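LEOA (Escherichia coli, PDB 4AUR) is a bacterial dynamin that probably binds and hydrolyses GTP, joining a P-loop GTPase domain to a long stalk of antiparallel helices. Local coordinates at residues S317-L328 with F381-L392. Sequence-based numbering, arbitrary orientation.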
ATOM      1  N   SER A 317     -19.284  14.013 -24.637  1.00 27.09           N
ATOM      2  CA  SER A 317     -18.813  14.750 -25.774  1.00 25.23           C
ATOM      3  C   SER A 317     -19.665  14.490 -27.006  1.00 25.57           C
ATOM      4  O   SER A 317     -20.264  15.416 -27.571  1.00 24.90           O
ATOM      5  CB  SER A 317     -17.376  14.355 -26.054  1.00 24.21           C
ATOM      6  OG  SER A 317     -16.544  14.895 -25.050  1.00 23.12           O
ATOM      7  N   ARG A 318     -19.755  13.237 -27.416  1.00 23.23           N
ATOM      8  CA  ARG A 318     -20.503  12.958 -28.610  1.00 23.60           C
ATOM      9  C   ARG A 318     -21.933  13.422 -28.482  1.00 23.26           C
ATOM     10  O   ARG A 318     -22.472  13.976 -29.408  1.00 23.95           O
ATOM     11  CB  ARG A 318     -20.454  11.482 -28.959  1.00 24.57           C
ATOM     12  CG  ARG A 318     -19.053  10.992 -29.283  1.00 25.04           C
ATOM     13  CD  ARG A 318     -19.064   9.871 -30.286  1.00 26.12           C
ATOM     14  NE  ARG A 318     -18.216   8.762 -29.855  1.00 27.73           N
ATOM     15  CZ  ARG A 318     -17.133   8.331 -30.488  1.00 26.37           C
ATOM     16  NH1 ARG A 318     -16.686   8.908 -31.590  1.00 26.95           N
ATOM     17  NH2 ARG A 318     -16.491   7.305 -29.999  1.00 27.04           N
ATOM     18  N   ILE A 319     -22.552  13.182 -27.330  1.00 24.72           N
ATOM     19  CA  ILE A 319     -23.939  13.589 -27.086  1.00 23.53           C
ATOM     20  C   ILE A 319     -24.089  15.100 -27.210  1.00 25.49           C
ATOM     21  O   ILE A 319     -25.095  15.590 -27.690  1.00 25.07           O
ATOM     22  CB  ILE A 319     -24.381  13.153 -25.692  1.00 22.94           C
ATOM     23  CG1 ILE A 319     -24.816  11.708 -25.733  1.00 23.39           C
ATOM     24  CG2 ILE A 319     -25.519  14.017 -25.143  1.00 22.95           C
ATOM     25  CD1 ILE A 319     -24.981  11.105 -24.356  1.00 24.57           C
ATOM     26  N   GLU A 320     -23.080  15.835 -26.769  1.00 27.41           N
ATOM     27  CA  GLU A 320     -23.136  17.266 -26.827  1.00 30.50           C
ATOM     28  C   GLU A 320     -23.025  17.792 -28.263  1.00 29.79           C
ATOM     29  O   GLU A 320     -23.808  18.631 -28.684  1.00 31.74           O
ATOM     30  CB  GLU A 320     -22.056  17.881 -25.954  1.00 33.50           C
ATOM     31  CG  GLU A 320     -22.403  19.305 -25.605  1.00 39.44           C
ATOM     32  CD  GLU A 320     -21.402  19.953 -24.690  1.00 46.39           C
ATOM     33  OE1 GLU A 320     -20.675  19.201 -23.982  1.00 45.52           O
ATOM     34  OE2 GLU A 320     -21.372  21.215 -24.691  1.00 49.37           O
ATOM     35  N   VAL A 321     -22.062  17.297 -29.014  1.00 27.71           N
ATOM     36  CA  VAL A 321     -21.917  17.684 -30.388  1.00 25.82           C
ATOM     37  C   VAL A 321     -23.172  17.371 -31.178  1.00 25.95           C
ATOM     38  O   VAL A 321     -23.607  18.190 -31.979  1.00 25.29           O
ATOM     39  CB  VAL A 321     -20.710  16.986 -31.000  1.00 27.06           C
ATOM     40  CG1 VAL A 321     -20.730  17.036 -32.536  1.00 26.77           C
ATOM     41  CG2 VAL A 321     -19.448  17.623 -30.427  1.00 28.16           C
ATOM     42  N   LYS A 322     -23.762  16.208 -30.964  1.00 24.59           N
ATOM     43  CA  LYS A 322     -24.994  15.903 -31.639  1.00 26.11           C
ATOM     44  C   LYS A 322     -26.047  16.969 -31.346  1.00 26.78           C
ATOM     45  O   LYS A 322     -26.778  17.377 -32.236  1.00 26.42           O
ATOM     46  CB  LYS A 322     -25.496  14.528 -31.229  1.00 28.65           C
ATOM     47  CG  LYS A 322     -24.812  13.391 -31.974  1.00 29.97           C
ATOM     48  CD  LYS A 322     -24.814  12.102 -31.178  1.00 31.44           C
ATOM     49  CE  LYS A 322     -24.590  10.923 -32.109  1.00 34.03           C
ATOM     50  NZ  LYS A 322     -23.995   9.727 -31.446  1.00 34.22           N
ATOM     51  N   ARG A 323     -26.097  17.442 -30.108  1.00 28.01           N
ATOM     52  CA  ARG A 323     -27.081  18.426 -29.718  1.00 30.15           C
ATOM     53  C   ARG A 323     -26.837  19.758 -30.409  1.00 29.04           C
ATOM     54  O   ARG A 323     -27.779  20.438 -30.825  1.00 28.40           O
ATOM     55  CB  ARG A 323     -27.121  18.614 -28.203  1.00 36.61           C
ATOM     56  CG  ARG A 323     -28.546  18.803 -27.689  1.00 45.31           C
ATOM     57  CD  ARG A 323     -28.648  19.291 -26.245  1.00 53.60           C
ATOM     58  NE  ARG A 323     -27.707  18.623 -25.346  1.00 56.97           N
ATOM     59  CZ  ARG A 323     -26.582  19.174 -24.879  1.00 64.10           C
ATOM     60  NH1 ARG A 323     -26.242  20.428 -25.218  1.00 66.36           N
ATOM     61  NH2 ARG A 323     -25.785  18.474 -24.064  1.00 63.09           N
ATOM     62  N   LEU A 324     -25.571  20.124 -30.556  1.00 27.18           N
ATOM     63  CA  LEU A 324     -25.209  21.330 -31.302  1.00 25.66           C
ATOM     64  C   LEU A 324     -25.491  21.206 -32.795  1.00 24.73           C
ATOM     65  O   LEU A 324     -25.900  22.161 -33.422  1.00 24.88           O
ATOM     66  CB  LEU A 324     -23.739  21.646 -31.110  1.00 24.76           C
ATOM     67  CG  LEU A 324     -23.346  21.930 -29.679  1.00 25.18           C
ATOM     68  CD1 LEU A 324     -21.843  22.020 -29.553  1.00 23.80           C
ATOM     69  CD2 LEU A 324     -24.019  23.193 -29.172  1.00 25.64           C
ATOM     70  N   ALA A 325     -25.229  20.040 -33.369  1.00 23.99           N
ATOM     71  CA  ALA A 325     -25.482  19.828 -34.778  1.00 23.35           C
ATOM     72  C   ALA A 325     -26.946  20.049 -35.100  1.00 24.18           C
ATOM     73  O   ALA A 325     -27.268  20.600 -36.146  1.00 22.67           O
ATOM     74  CB  ALA A 325     -25.069  18.441 -35.197  1.00 22.82           C
ATOM     75  N   GLY A 326     -27.809  19.624 -34.182  1.00 24.82           N
ATOM     76  CA  GLY A 326     -29.239  19.744 -34.340  1.00 25.59           C
ATOM     77  C   GLY A 326     -29.717  21.166 -34.188  1.00 27.03           C
ATOM     78  O   GLY A 326     -30.476  21.648 -35.019  1.00 28.15           O
ATOM     79  N   GLU A 327     -29.271  21.847 -33.134  1.00 28.61           N
ATOM     80  CA  GLU A 327     -29.492  23.280 -33.018  1.00 28.78           C
ATOM     81  C   GLU A 327     -29.025  24.009 -34.288  1.00 26.81           C
ATOM     82  O   GLU A 327     -29.700  24.918 -34.766  1.00 24.45           O
ATOM     83  CB  GLU A 327     -28.790  23.843 -31.783  1.00 32.77           C
ATOM     84  CG  GLU A 327     -29.443  23.435 -30.454  1.00 37.18           C
ATOM     85  CD  GLU A 327     -28.503  23.591 -29.261  1.00 41.56           C
ATOM     86  OE1 GLU A 327     -27.492  24.338 -29.364  1.00 41.83           O
ATOM     87  OE2 GLU A 327     -28.767  22.954 -28.218  1.00 46.19           O
ATOM     88  N   LEU A 328     -27.887  23.593 -34.840  1.00 25.32           N
ATOM     89  CA  LEU A 328     -27.365  24.225 -36.034  1.00 24.50           C
ATOM     90  C   LEU A 328     -28.318  24.016 -37.174  1.00 24.84           C
ATOM     91  O   LEU A 328     -28.629  24.930 -37.911  1.00 25.37           O
ATOM     92  CB  LEU A 328     -26.034  23.651 -36.447  1.00 24.34           C
ATOM     93  CG  LEU A 328     -25.578  24.222 -37.798  1.00 24.33           C
ATOM     94  CD1 LEU A 328     -25.359  25.711 -37.662  1.00 24.63           C
ATOM     95  CD2 LEU A 328     -24.329  23.551 -38.342  1.00 23.73           C
ATOM     96  N   PHE A 381     -20.776  26.773 -34.933  1.00 33.41           N
ATOM     97  CA  PHE A 381     -20.931  25.383 -34.502  1.00 31.93           C
ATOM     98  C   PHE A 381     -19.571  24.699 -34.479  1.00 32.33           C
ATOM     99  O   PHE A 381     -19.182  24.094 -33.487  1.00 32.11           O
ATOM    100  CB  PHE A 381     -21.901  24.631 -35.427  1.00 29.64           C
ATOM    101  CG  PHE A 381     -21.904  23.137 -35.233  1.00 28.01           C
ATOM    102  CD1 PHE A 381     -21.888  22.577 -33.975  1.00 27.73           C
ATOM    103  CD2 PHE A 381     -21.927  22.288 -36.321  1.00 27.26           C
ATOM    104  CE1 PHE A 381     -21.885  21.208 -33.819  1.00 26.34           C
ATOM    105  CE2 PHE A 381     -21.931  20.919 -36.165  1.00 25.83           C
ATOM    106  CZ  PHE A 381     -21.914  20.379 -34.913  1.00 25.20           C
ATOM    107  N   PHE A 382     -18.838  24.831 -35.570  1.00 34.08           N
ATOM    108  CA  PHE A 382     -17.487  24.315 -35.649  1.00 36.07           C
ATOM    109  C   PHE A 382     -16.620  24.775 -34.446  1.00 36.28           C
ATOM    110  O   PHE A 382     -15.764  24.036 -33.954  1.00 39.46           O
ATOM    111  CB  PHE A 382     -16.880  24.675 -37.017  1.00 37.00           C
ATOM    112  CG  PHE A 382     -15.603  23.953 -37.338  1.00 40.88           C
ATOM    113  CD1 PHE A 382     -15.379  22.641 -36.921  1.00 42.56           C
ATOM    114  CD2 PHE A 382     -14.628  24.571 -38.084  1.00 45.00           C
ATOM    115  CE1 PHE A 382     -14.194  21.976 -37.226  1.00 43.68           C
ATOM    116  CE2 PHE A 382     -13.437  23.913 -38.390  1.00 48.42           C
ATOM    117  CZ  PHE A 382     -13.222  22.612 -37.961  1.00 46.11           C
ATOM    118  N   GLU A 383     -16.878  25.952 -33.917  1.00 34.83           N
ATOM    119  CA  GLU A 383     -16.106  26.434 -32.787  1.00 35.42           C
ATOM    120  C   GLU A 383     -16.624  25.858 -31.472  1.00 34.05           C
ATOM    121  O   GLU A 383     -15.863  25.312 -30.685  1.00 34.32           O
ATOM    122  CB  GLU A 383     -16.127  27.962 -32.768  1.00 38.57           C
ATOM    123  CG  GLU A 383     -15.479  28.579 -34.013  1.00 40.32           C
ATOM    124  CD  GLU A 383     -15.850  30.042 -34.231  1.00 41.91           C
ATOM    125  OE1 GLU A 383     -16.396  30.662 -33.278  1.00 38.29           O
ATOM    126  OE2 GLU A 383     -15.587  30.560 -35.359  1.00 42.35           O
ATOM    127  N   GLN A 384     -17.918  25.975 -31.225  1.00 33.49           N
ATOM    128  CA  GLN A 384     -18.518  25.339 -30.060  1.00 32.80           C
ATOM    129  C   GLN A 384     -18.114  23.858 -30.024  1.00 31.51           C
ATOM    130  O   GLN A 384     -17.658  23.363 -29.004  1.00 31.61           O
ATOM    131  CB  GLN A 384     -20.048  25.472 -30.084  1.00 33.86           C
ATOM    132  CG  GLN A 384     -20.586  26.882 -29.849  1.00 35.72           C
ATOM    133  CD  GLN A 384     -22.133  26.967 -29.785  1.00 39.18           C
ATOM    134  OE1 GLN A 384     -22.874  26.448 -30.642  1.00 36.18           O
ATOM    135  NE2 GLN A 384     -22.618  27.642 -28.757  1.00 40.21           N
ATOM    136  N   SER A 385     -18.246  23.169 -31.152  1.00 29.36           N
ATOM    137  CA  SER A 385     -17.900  21.754 -31.224  1.00 28.96           C
ATOM    138  C   SER A 385     -16.393  21.478 -31.121  1.00 28.40           C
ATOM    139  O   SER A 385     -15.985  20.485 -30.542  1.00 29.18           O
ATOM    140  CB  SER A 385     -18.480  21.092 -32.483  1.00 28.10           C
ATOM    141  OG  SER A 385     -17.603  21.242 -33.584  1.00 29.19           O
ATOM    142  N   THR A 386     -15.562  22.331 -31.689  1.00 29.68           N
ATOM    143  CA  THR A 386     -14.111  22.234 -31.430  1.00 30.29           C
ATOM    144  C   THR A 386     -13.803  22.468 -29.931  1.00 28.48           C
ATOM    145  O   THR A 386     -12.897  21.874 -29.393  1.00 27.74           O
ATOM    146  CB  THR A 386     -13.294  23.207 -32.336  1.00 30.35           C
ATOM    147  OG1 THR A 386     -13.301  22.728 -33.690  1.00 28.97           O
ATOM    148  CG2 THR A 386     -11.838  23.328 -31.871  1.00 29.72           C
ATOM    149  N   ALA A 387     -14.565  23.309 -29.251  1.00 28.36           N
ATOM    150  CA  ALA A 387     -14.322  23.540 -27.837  1.00 28.22           C
ATOM    151  C   ALA A 387     -14.713  22.341 -26.993  1.00 28.72           C
ATOM    152  O   ALA A 387     -14.142  22.149 -25.928  1.00 31.06           O
ATOM    153  CB  ALA A 387     -15.063  24.778 -27.358  1.00 28.01           C
ATOM    154  N   VAL A 388     -15.689  21.557 -27.447  1.00 28.33           N
ATOM    155  CA  VAL A 388     -16.096  20.335 -26.751  1.00 29.48           C
ATOM    156  C   VAL A 388     -14.946  19.341 -26.762  1.00 30.55           C
ATOM    157  O   VAL A 388     -14.593  18.752 -25.741  1.00 30.24           O
ATOM    158  CB  VAL A 388     -17.344  19.694 -27.410  1.00 30.74           C
ATOM    159  CG1 VAL A 388     -17.522  18.220 -27.022  1.00 30.19           C
ATOM    160  CG2 VAL A 388     -18.592  20.492 -27.041  1.00 31.49           C
ATOM    161  N   SER A 389     -14.357  19.171 -27.930  1.00 29.83           N
ATOM    162  CA  SER A 389     -13.257  18.259 -28.092  1.00 30.91           C
ATOM    163  C   SER A 389     -12.027  18.751 -27.330  1.00 32.08           C
ATOM    164  O   SER A 389     -11.152  17.957 -26.953  1.00 32.54           O
ATOM    165  CB  SER A 389     -12.927  18.104 -29.572  1.00 30.76           C
ATOM    166  OG  SER A 389     -11.984  19.074 -29.925  1.00 34.49           O
ATOM    167  N   GLN A 390     -11.960  20.054 -27.096  1.00 30.88           N
ATOM    168  CA  GLN A 390     -10.886  20.580 -26.315  1.00 32.64           C
ATOM    169  C   GLN A 390     -11.052  20.305 -24.835  1.00 31.67           C
ATOM    170  O   GLN A 390     -10.073  20.072 -24.153  1.00 33.52           O
ATOM    171  CB  GLN A 390     -10.719  22.075 -26.531  1.00 34.75           C
ATOM    172  CG  GLN A 390      -9.292  22.545 -26.232  1.00 37.38           C
ATOM    173  CD  GLN A 390      -8.355  22.427 -27.430  1.00 38.43           C
ATOM    174  OE1 GLN A 390      -8.776  22.238 -28.580  1.00 39.50           O
ATOM    175  NE2 GLN A 390      -7.072  22.558 -27.161  1.00 41.38           N
ATOM    176  N   ARG A 391     -12.273  20.357 -24.330  1.00 31.28           N
ATOM    177  CA  ARG A 391     -12.522  20.020 -22.934  1.00 31.93           C
ATOM    178  C   ARG A 391     -12.315  18.540 -22.671  1.00 31.53           C
ATOM    179  O   ARG A 391     -11.960  18.148 -21.567  1.00 33.60           O
ATOM    180  CB  ARG A 391     -13.927  20.419 -22.505  1.00 35.53           C
ATOM    181  CG  ARG A 391     -14.007  21.872 -22.079  1.00 39.53           C
ATOM    182  CD  ARG A 391     -15.398  22.271 -21.606  1.00 42.74           C
ATOM    183  NE  ARG A 391     -16.177  22.862 -22.693  1.00 44.59           N
ATOM    184  CZ  ARG A 391     -17.200  22.283 -23.309  1.00 45.50           C
ATOM    185  NH1 ARG A 391     -17.630  21.061 -22.961  1.00 44.00           N
ATOM    186  NH2 ARG A 391     -17.797  22.945 -24.290  1.00 44.63           N
ATOM    187  N   LEU A 392     -12.537  17.718 -23.683  1.00 29.48           N
ATOM    188  CA  LEU A 392     -12.317  16.304 -23.549  1.00 28.72           C
ATOM    189  C   LEU A 392     -10.819  16.017 -23.488  1.00 28.35           C
ATOM    190  O   LEU A 392     -10.384  15.252 -22.648  1.00 29.65           O
ATOM    191  CB  LEU A 392     -12.997  15.542 -24.696  1.00 28.36           C
ATOM    192  CG  LEU A 392     -12.486  14.152 -25.078  1.00 27.59           C
ATOM    193  CD1 LEU A 392     -12.619  13.181 -23.919  1.00 27.78           C
ATOM    194  CD2 LEU A 392     -13.271  13.666 -26.283  1.00 27.19           C
TER
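Phe381 enters helix 275-343 as a knob, its side chain seated among Val321, Leu324, Ala325 and Leu328. Its CG stands anti to the backbone N (chi1 168°), a torsion that carries the ring across to the backbone of the partner helix. One face then receives the CA of Ala325, 4.1 Å from the ring centroid and 29° off the normal, a CH-pi contact. Leu324 CB lies against the CD1–CE1 side of the ring, while a methyl of Leu328, CD2, reaches Phe381 CD2 at 3.4 Å from an oblique direction. On the ring's opposite face, toward the rim, lies Ser385 OG, whose hydrogen bond goes to the backbone O of Phe528.

Two further knobs extend the packing. Leu324 sits among Phe381, Gln384, Ser385 and Val388, with CD1 3.9 Å from Gln384 CB. Val388 fills the hole formed by Ser317, Glu320, Val321 and Leu324; its two methyls divide the work, CG1 meeting Val321 CG2 at 4.0 Å and CG2 the carboxylate carbon CD of Glu320 at 3.7 Å. The axes of segments 317-328 and 381-392 come as close as 9.8 Å, with 174° between their N-to-C directions, an almost exactly antiparallel pair within the dynamin-like helical domain.

Beyond Val388, the extended Glu320 chain meets Arg391, bent at chi3. Glu320 OE1 approaches the guanidinium edge, near its plane, but at 3.7 Å from Arg391 NH1 the pair is a long salt bridge. Helix 521-528 adds Met524 and Phe525 against Val321. The pairing is therefore probably carried mainly by apolar interlocking, and the long salt bridge to exposed Arg391 would add only modest electrostatic attraction.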